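Local coordinates for TENA/THI-4 protein (Shewanella denitrificans OS217, PDB 3DDE) that is of unknown function but adopts an all-helical heme oxygenase-like fold and may have oxidoreductase activity, at residues Tyr136-Glu141 against Ala201-Ser206; Thr127-Gln132 against Val196-Ala201. All blocks are in the same frame, centred on the assembly; numbering follows the deposited sequence.

Interaction 1 of 2, residues Tyr136-Glu141 against Ala201-Ser206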
ATOM      1  N   TYR A 136     -20.926   4.398   1.995  1.00 50.80           N
ATOM      2  CA  TYR A 136     -20.619   5.820   1.858  1.00 51.37           C
ATOM      3  C   TYR A 136     -21.396   6.368   0.672  1.00 51.48           C
ATOM      4  O   TYR A 136     -22.106   7.374   0.786  1.00 52.09           O
ATOM      5  CB  TYR A 136     -19.108   6.016   1.652  1.00 51.30           C
ATOM      6  CG  TYR A 136     -18.648   7.422   1.295  1.00 51.32           C
ATOM      7  CD1 TYR A 136     -19.129   8.539   1.975  1.00 51.38           C
ATOM      8  CD2 TYR A 136     -17.678   7.618   0.315  1.00 51.12           C
ATOM      9  CE1 TYR A 136     -18.678   9.812   1.670  1.00 51.18           C
ATOM     10  CE2 TYR A 136     -17.217   8.874   0.009  1.00 51.56           C
ATOM     11  CZ  TYR A 136     -17.721   9.973   0.689  1.00 51.83           C
ATOM     12  OH  TYR A 136     -17.254  11.226   0.369  1.00 51.80           O
ATOM     13  N   SER A 137     -21.256   5.678  -0.459  1.00 51.07           N
ATOM     14  CA  SER A 137     -21.920   6.028  -1.703  1.00 50.63           C
ATOM     15  C   SER A 137     -23.432   6.062  -1.557  1.00 50.85           C
ATOM     16  O   SER A 137     -24.113   6.868  -2.200  1.00 50.51           O
ATOM     17  CB  SER A 137     -21.553   5.012  -2.781  1.00 50.54           C
ATOM     18  OG  SER A 137     -20.181   5.097  -3.115  1.00 50.94           O
ATOM     19  N   TYR A 138     -23.975   5.180  -0.721  1.00 50.74           N
ATOM     20  CA  TYR A 138     -25.416   5.141  -0.544  1.00 50.76           C
ATOM     21  C   TYR A 138     -26.009   6.482  -0.086  1.00 50.74           C
ATOM     22  O   TYR A 138     -26.956   6.967  -0.697  1.00 50.39           O
ATOM     23  CB  TYR A 138     -25.879   4.017   0.387  1.00 50.62           C
ATOM     24  CG  TYR A 138     -27.390   4.010   0.493  1.00 50.51           C
ATOM     25  CD1 TYR A 138     -28.185   3.521  -0.544  1.00 50.59           C
ATOM     26  CD2 TYR A 138     -28.030   4.544   1.612  1.00 50.71           C
ATOM     27  CE1 TYR A 138     -29.583   3.545  -0.448  1.00 50.30           C
ATOM     28  CE2 TYR A 138     -29.400   4.573   1.710  1.00 50.29           C
ATOM     29  CZ  TYR A 138     -30.178   4.073   0.683  1.00 50.43           C
ATOM     30  OH  TYR A 138     -31.557   4.116   0.812  1.00 50.57           O
ATOM     31  N   TRP A 139     -25.472   7.077   0.978  1.00 51.30           N
ATOM     32  CA  TRP A 139     -26.000   8.374   1.429  1.00 51.18           C
ATOM     33  C   TRP A 139     -25.400   9.501   0.588  1.00 52.02           C
ATOM     34  O   TRP A 139     -26.063  10.491   0.296  1.00 53.05           O
ATOM     35  CB  TRP A 139     -25.794   8.610   2.943  1.00 50.29           C
ATOM     36  CG  TRP A 139     -24.399   8.873   3.361  1.00 50.17           C
ATOM     37  CD1 TRP A 139     -23.512   7.976   3.865  1.00 50.09           C
ATOM     38  CD2 TRP A 139     -23.710  10.126   3.297  1.00 50.07           C
ATOM     39  NE1 TRP A 139     -22.312   8.591   4.129  1.00 49.80           N
ATOM     40  CE2 TRP A 139     -22.402   9.908   3.774  1.00 49.79           C
ATOM     41  CE3 TRP A 139     -24.071  11.409   2.878  1.00 49.83           C
ATOM     42  CZ2 TRP A 139     -21.452  10.927   3.845  1.00 50.01           C
ATOM     43  CZ3 TRP A 139     -23.123  12.421   2.956  1.00 50.03           C
ATOM     44  CH2 TRP A 139     -21.835  12.174   3.438  1.00 49.76           C
ATOM     45  N   ALA A 140     -24.149   9.348   0.181  1.00 53.72           N
ATOM     46  CA  ALA A 140     -23.511  10.373  -0.630  1.00 55.25           C
ATOM     47  C   ALA A 140     -24.336  10.656  -1.901  1.00 56.51           C
ATOM     48  O   ALA A 140     -24.455  11.818  -2.299  1.00 58.46           O
ATOM     49  CB  ALA A 140     -22.107   9.984  -0.967  1.00 54.14           C
ATOM     50  N   GLU A 141     -24.973   9.628  -2.479  1.00 57.38           N
ATOM     51  CA  GLU A 141     -25.745   9.786  -3.739  1.00 57.64           C
ATOM     52  C   GLU A 141     -27.231  10.130  -3.588  1.00 57.97           C
ATOM     53  O   GLU A 141     -27.819  10.709  -4.504  1.00 58.91           O
ATOM     54  CB  GLU A 141     -25.612   8.537  -4.621  1.00 58.19           C
ATOM     55  CG  GLU A 141     -24.196   8.220  -5.081  1.00 58.43           C
ATOM     56  CD  GLU A 141     -23.557   9.289  -5.966  1.00 59.10           C
ATOM     57  OE1 GLU A 141     -24.288  10.026  -6.672  1.00 59.19           O
ATOM     58  OE2 GLU A 141     -22.299   9.367  -5.962  1.00 60.16           O
ATOM     59  N   ALA A 201     -22.247  -0.056   8.633  1.00 50.94           N
ATOM     60  CA  ALA A 201     -21.211   0.489   9.501  1.00 50.85           C
ATOM     61  C   ALA A 201     -20.471   1.654   8.821  1.00 50.43           C
ATOM     62  O   ALA A 201     -20.211   2.673   9.437  1.00 51.60           O
ATOM     63  CB  ALA A 201     -20.217  -0.636   9.915  1.00 49.87           C
ATOM     64  N   VAL A 202     -20.139   1.502   7.553  1.00 50.27           N
ATOM     65  CA  VAL A 202     -19.440   2.563   6.800  1.00 50.17           C
ATOM     66  C   VAL A 202     -20.353   3.733   6.472  1.00 50.35           C
ATOM     67  O   VAL A 202     -19.919   4.878   6.506  1.00 51.75           O
ATOM     68  CB  VAL A 202     -18.782   2.011   5.512  1.00 49.28           C
ATOM     69  CG1 VAL A 202     -18.163   3.156   4.613  1.00 48.29           C
ATOM     70  CG2 VAL A 202     -17.738   0.987   5.899  1.00 47.49           C
HETATM   71  N   MSE A 203     -21.608   3.445   6.146  1.00 49.87           N
HETATM   72  CA  MSE A 203     -22.591   4.473   5.850  1.00 49.26           C
HETATM   73  C   MSE A 203     -22.699   5.416   7.044  1.00 50.11           C
HETATM   74  O   MSE A 203     -22.660   6.641   6.906  1.00 49.35           O
HETATM   75  CB  MSE A 203     -23.955   3.800   5.610  1.00 49.14           C
HETATM   76  CG  MSE A 203     -25.110   4.719   5.227  1.00 47.85           C
HETATM   77 SE   MSE A 203     -26.774   3.721   5.136  0.75 48.36          SE
HETATM   78  CE  MSE A 203     -27.060   3.403   7.033  1.00 47.02           C
ATOM     79  N   GLU A 204     -22.845   4.811   8.217  1.00 50.56           N
ATOM     80  CA  GLU A 204     -23.021   5.534   9.464  1.00 51.66           C
ATOM     81  C   GLU A 204     -21.802   6.349   9.844  1.00 51.53           C
ATOM     82  O   GLU A 204     -21.920   7.535  10.128  1.00 51.71           O
ATOM     83  CB  GLU A 204     -23.355   4.570  10.607  1.00 51.73           C
ATOM     84  CG  GLU A 204     -24.779   4.012  10.581  1.00 52.66           C
ATOM     85  CD  GLU A 204     -25.028   2.939  11.654  1.00 53.09           C
ATOM     86  OE1 GLU A 204     -24.055   2.479  12.273  1.00 54.62           O
ATOM     87  OE2 GLU A 204     -26.193   2.535  11.877  1.00 54.49           O
ATOM     88  N   ASN A 205     -20.627   5.721   9.833  1.00 51.37           N
ATOM     89  CA  ASN A 205     -19.440   6.413  10.303  1.00 50.75           C
ATOM     90  C   ASN A 205     -18.989   7.459   9.326  1.00 50.74           C
ATOM     91  O   ASN A 205     -18.590   8.535   9.732  1.00 51.97           O
ATOM     92  CB  ASN A 205     -18.303   5.450  10.698  1.00 50.62           C
ATOM     93  CG  ASN A 205     -17.277   6.111  11.624  1.00 51.09           C
ATOM     94  OD1 ASN A 205     -17.628   6.610  12.710  1.00 52.02           O
ATOM     95  ND2 ASN A 205     -16.007   6.115  11.212  1.00 50.61           N
ATOM     96  N   SER A 206     -19.058   7.181   8.033  1.00 51.39           N
ATOM     97  CA  SER A 206     -18.664   8.195   7.043  1.00 50.89           C
ATOM     98  C   SER A 206     -19.537   9.459   7.180  1.00 50.96           C
ATOM     99  O   SER A 206     -19.040  10.565   7.003  1.00 51.72           O
ATOM    100  CB  SER A 206     -18.685   7.634   5.610  1.00 50.63           C
ATOM    101  OG  SER A 206     -19.962   7.121   5.270  1.00 51.11           O
TER
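Y136 and M203 bring the two helical segments together, their CA atoms 4.7 Å apart. The axes approach to 8.4 Å and their N-to-C directions diverge by 53°; the touching residues span about one turn of each helix. The one hydrogen bond between the two segments comes from W139: its NE1 donates to S206 OG at 3.0 Å, almost straight (175°), with the hydroxyl oxygen lying in the plane of the indole at its edge. The same hydroxyl donates to V202 O at 2.6 Å, and because S206 N binds that carbonyl from the opposite face, its oxygen is gripped twice. With CG between the backbone N and the carbonyl carbon (chi1 72°), the indole edge carrying NE1 is placed at S206, while Y136 O lies 3.4 Å above one indole face, offset to the rim. All six touching residues are buried, as befits the interior of a heme oxygenase-like helical bundle, here where the short helix 134-141 packs on the long helix 193-223. With a phenylalanine in place of W139 the indole N-H is gone, and S206 OG would probably be left without its donor at this buried interface. Selenomethionine M203 runs alongside Y138, pointing the same way, and sets SE 3.8 Å from Y138 CD2 in an oblique Met-aromatic contact; its CG also meets W139 CD1. S206 OG also lies 3.7 Å from Y136 CD1, obliquely placed about that ring, whereas the tyrosine hydroxyl is hydrogen-bonded to N55. Helix 7-24 adds V14 against M203 and L10 against Y138.

Interaction 2 of 2, residues Thr127-Gln132 against Val196-Ala201; sequences TGNPVQ and VDSVVA
The carboxamides of N129 and Q132 are the flat groups here, and both meet S198. From N129, ND2 comes 3.7 Å from S198 OG, too far to bond it, and CB touches the same oxygen; from Q132, OE1 reaches S198 CB at 4.1 Å. Each polar end has its main partner beyond the two segments: N129 ND2 bonds D195 OD1, S198 OG bonds D195 O and Q132 NE2 bonds I124 O. D195 thus serves both sides of the contact. The N129 carbonyl turns back on its own loop, OD1 taking the N-H of V131 at 3.3 Å, with that donor tilted 34° from the carbonyl plane. With CG anti to the backbone N (chi1 -169°), the N129 amide can present OD1 to V131 while ND2 faces D195. The serine fits among the loop side chains: its CB lies 3.8 Å from Q132 CB, and Q132 CB in turn sits 3.5 Å from S198 O. V131 and V199 are neighbours, though the spacing of their methyls is doubtful in the model, and helix 166-189 adds V189 against V131 and L186 against V199. Across the two segments no hydrogen bond forms, so the join is by packing. An Asx turn at N129, within the loop, lies where the connection between helices 112-126 and 134-141 packs on the early turns of helix 193-223.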
ATOM      1  N   THR A 127      -9.088  -2.067   3.189  1.00 51.30           N
ATOM      2  CA  THR A 127      -9.159  -3.212   4.096  1.00 51.14           C
ATOM      3  C   THR A 127     -10.603  -3.652   4.327  1.00 51.39           C
ATOM      4  O   THR A 127     -11.532  -2.988   3.889  1.00 51.07           O
ATOM      5  CB  THR A 127      -8.570  -2.833   5.457  1.00 50.97           C
ATOM      6  OG1 THR A 127      -9.458  -1.940   6.117  1.00 51.14           O
ATOM      7  CG2 THR A 127      -7.192  -2.175   5.313  1.00 51.39           C
ATOM      8  N   GLY A 128     -10.771  -4.781   5.026  1.00 52.28           N
ATOM      9  CA  GLY A 128     -12.079  -5.295   5.395  1.00 51.11           C
ATOM     10  C   GLY A 128     -12.890  -5.871   4.255  1.00 51.59           C
ATOM     11  O   GLY A 128     -12.338  -6.285   3.227  1.00 51.68           O
ATOM     12  N   ASN A 129     -14.209  -5.945   4.475  1.00 51.34           N
ATOM     13  CA  ASN A 129     -15.134  -6.440   3.478  1.00 50.99           C
ATOM     14  C   ASN A 129     -15.193  -5.434   2.335  1.00 51.02           C
ATOM     15  O   ASN A 129     -15.671  -4.330   2.532  1.00 51.44           O
ATOM     16  CB  ASN A 129     -16.510  -6.644   4.108  1.00 50.86           C
ATOM     17  CG  ASN A 129     -17.455  -7.415   3.199  1.00 50.24           C
ATOM     18  OD1 ASN A 129     -17.340  -7.341   1.981  1.00 51.02           O
ATOM     19  ND2 ASN A 129     -18.375  -8.162   3.786  1.00 49.06           N
ATOM     20  N   PRO A 130     -14.736  -5.815   1.131  1.00 51.04           N
ATOM     21  CA  PRO A 130     -14.644  -4.882  -0.015  1.00 51.56           C
ATOM     22  C   PRO A 130     -15.934  -4.185  -0.441  1.00 51.42           C
ATOM     23  O   PRO A 130     -15.900  -3.164  -1.113  1.00 52.01           O
ATOM     24  CB  PRO A 130     -14.096  -5.756  -1.152  1.00 51.78           C
ATOM     25  CG  PRO A 130     -14.325  -7.150  -0.738  1.00 51.82           C
ATOM     26  CD  PRO A 130     -14.306  -7.173   0.761  1.00 51.87           C
ATOM     27  N   VAL A 131     -17.050  -4.750  -0.042  1.00 51.30           N
ATOM     28  CA  VAL A 131     -18.367  -4.205  -0.311  1.00 51.69           C
ATOM     29  C   VAL A 131     -18.669  -2.904   0.447  1.00 51.33           C
ATOM     30  O   VAL A 131     -19.437  -2.066  -0.014  1.00 50.42           O
ATOM     31  CB  VAL A 131     -19.421  -5.263   0.124  1.00 51.69           C
ATOM     32  CG1 VAL A 131     -20.682  -4.620   0.613  1.00 52.25           C
ATOM     33  CG2 VAL A 131     -19.660  -6.278  -0.987  1.00 51.28           C
ATOM     34  N   GLN A 132     -18.018  -2.739   1.589  1.00 51.42           N
ATOM     35  CA  GLN A 132     -18.357  -1.696   2.552  1.00 51.30           C
ATOM     36  C   GLN A 132     -18.349  -0.231   2.109  1.00 51.28           C
ATOM     37  O   GLN A 132     -19.135   0.547   2.635  1.00 50.41           O
ATOM     38  CB  GLN A 132     -17.514  -1.891   3.816  1.00 51.42           C
ATOM     39  CG  GLN A 132     -16.039  -1.562   3.654  1.00 51.39           C
ATOM     40  CD  GLN A 132     -15.225  -1.950   4.869  1.00 50.68           C
ATOM     41  OE1 GLN A 132     -15.772  -2.296   5.893  1.00 50.54           O
ATOM     42  NE2 GLN A 132     -13.917  -1.895   4.750  1.00 50.01           N
ATOM     43  N   VAL A 196     -24.002  -6.831   4.481  1.00 51.17           N
ATOM     44  CA  VAL A 196     -24.914  -5.715   4.760  1.00 50.70           C
ATOM     45  C   VAL A 196     -24.461  -4.890   5.969  1.00 50.95           C
ATOM     46  O   VAL A 196     -24.505  -3.664   5.955  1.00 50.46           O
ATOM     47  CB  VAL A 196     -26.350  -6.212   5.012  1.00 49.94           C
ATOM     48  CG1 VAL A 196     -27.227  -5.076   5.541  1.00 49.55           C
ATOM     49  CG2 VAL A 196     -26.932  -6.814   3.737  1.00 49.17           C
ATOM     50  N   ASP A 197     -24.049  -5.586   7.021  1.00 51.66           N
ATOM     51  CA  ASP A 197     -23.595  -4.946   8.250  1.00 51.06           C
ATOM     52  C   ASP A 197     -22.391  -4.054   8.005  1.00 51.24           C
ATOM     53  O   ASP A 197     -22.292  -2.977   8.598  1.00 51.89           O
ATOM     54  CB  ASP A 197     -23.261  -5.996   9.315  1.00 50.77           C
ATOM     55  CG  ASP A 197     -24.499  -6.705   9.862  1.00 50.97           C
ATOM     56  OD1 ASP A 197     -25.638  -6.209   9.692  1.00 50.64           O
ATOM     57  OD2 ASP A 197     -24.323  -7.762  10.497  1.00 51.04           O
ATOM     58  N   SER A 198     -21.472  -4.489   7.142  1.00 51.01           N
ATOM     59  CA  SER A 198     -20.283  -3.677   6.830  1.00 50.98           C
ATOM     60  C   SER A 198     -20.662  -2.396   6.050  1.00 50.94           C
ATOM     61  O   SER A 198     -20.048  -1.320   6.228  1.00 50.61           O
ATOM     62  CB  SER A 198     -19.242  -4.494   6.040  1.00 51.30           C
ATOM     63  OG  SER A 198     -19.692  -4.815   4.733  1.00 51.07           O
ATOM     64  N   VAL A 199     -21.639  -2.532   5.158  1.00 50.76           N
ATOM     65  CA  VAL A 199     -22.173  -1.404   4.401  1.00 50.83           C
ATOM     66  C   VAL A 199     -22.817  -0.388   5.373  1.00 50.98           C
ATOM     67  O   VAL A 199     -22.591   0.816   5.267  1.00 50.50           O
ATOM     68  CB  VAL A 199     -23.215  -1.892   3.342  1.00 50.76           C
ATOM     69  CG1 VAL A 199     -24.017  -0.730   2.767  1.00 50.59           C
ATOM     70  CG2 VAL A 199     -22.516  -2.693   2.236  1.00 49.88           C
ATOM     71  N   VAL A 200     -23.607  -0.891   6.324  1.00 50.69           N
ATOM     72  CA  VAL A 200     -24.286  -0.037   7.303  1.00 50.48           C
ATOM     73  C   VAL A 200     -23.282   0.668   8.222  1.00 50.85           C
ATOM     74  O   VAL A 200     -23.439   1.845   8.539  1.00 50.35           O
ATOM     75  CB  VAL A 200     -25.303  -0.840   8.160  1.00 50.67           C
ATOM     76  CG1 VAL A 200     -25.825   0.006   9.327  1.00 50.52           C
ATOM     77  CG2 VAL A 200     -26.462  -1.353   7.297  1.00 49.99           C
ATOM     78  N   ALA A 201     -22.247  -0.056   8.633  1.00 50.94           N
ATOM     79  CA  ALA A 201     -21.211   0.489   9.501  1.00 50.85           C
ATOM     80  C   ALA A 201     -20.471   1.654   8.821  1.00 50.43           C
ATOM     81  O   ALA A 201     -20.211   2.673   9.437  1.00 51.60           O
ATOM     82  CB  ALA A 201     -20.217  -0.636   9.915  1.00 49.87           C
TER

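In the fold
After the helices from 7-24 to 102-106, the chain runs through helix 112-126 into the loop 127-132, then directly into the short helix 134-141. It next passes through helices 144-157 and 166-189 before helix 193-223 comes back to meet both. Interaction 2 closes a loop with 63 residues between its segments, and interaction 1 one with 59. The segments alternate along the chain, so the two closures cross: the loop meets the earlier turns of the last helix and the short helix the later ones. They share A201, their centres are about 10 Å apart, and V202 CB packs on Q132 O. Together they lay one continuous connection against helix 193-223.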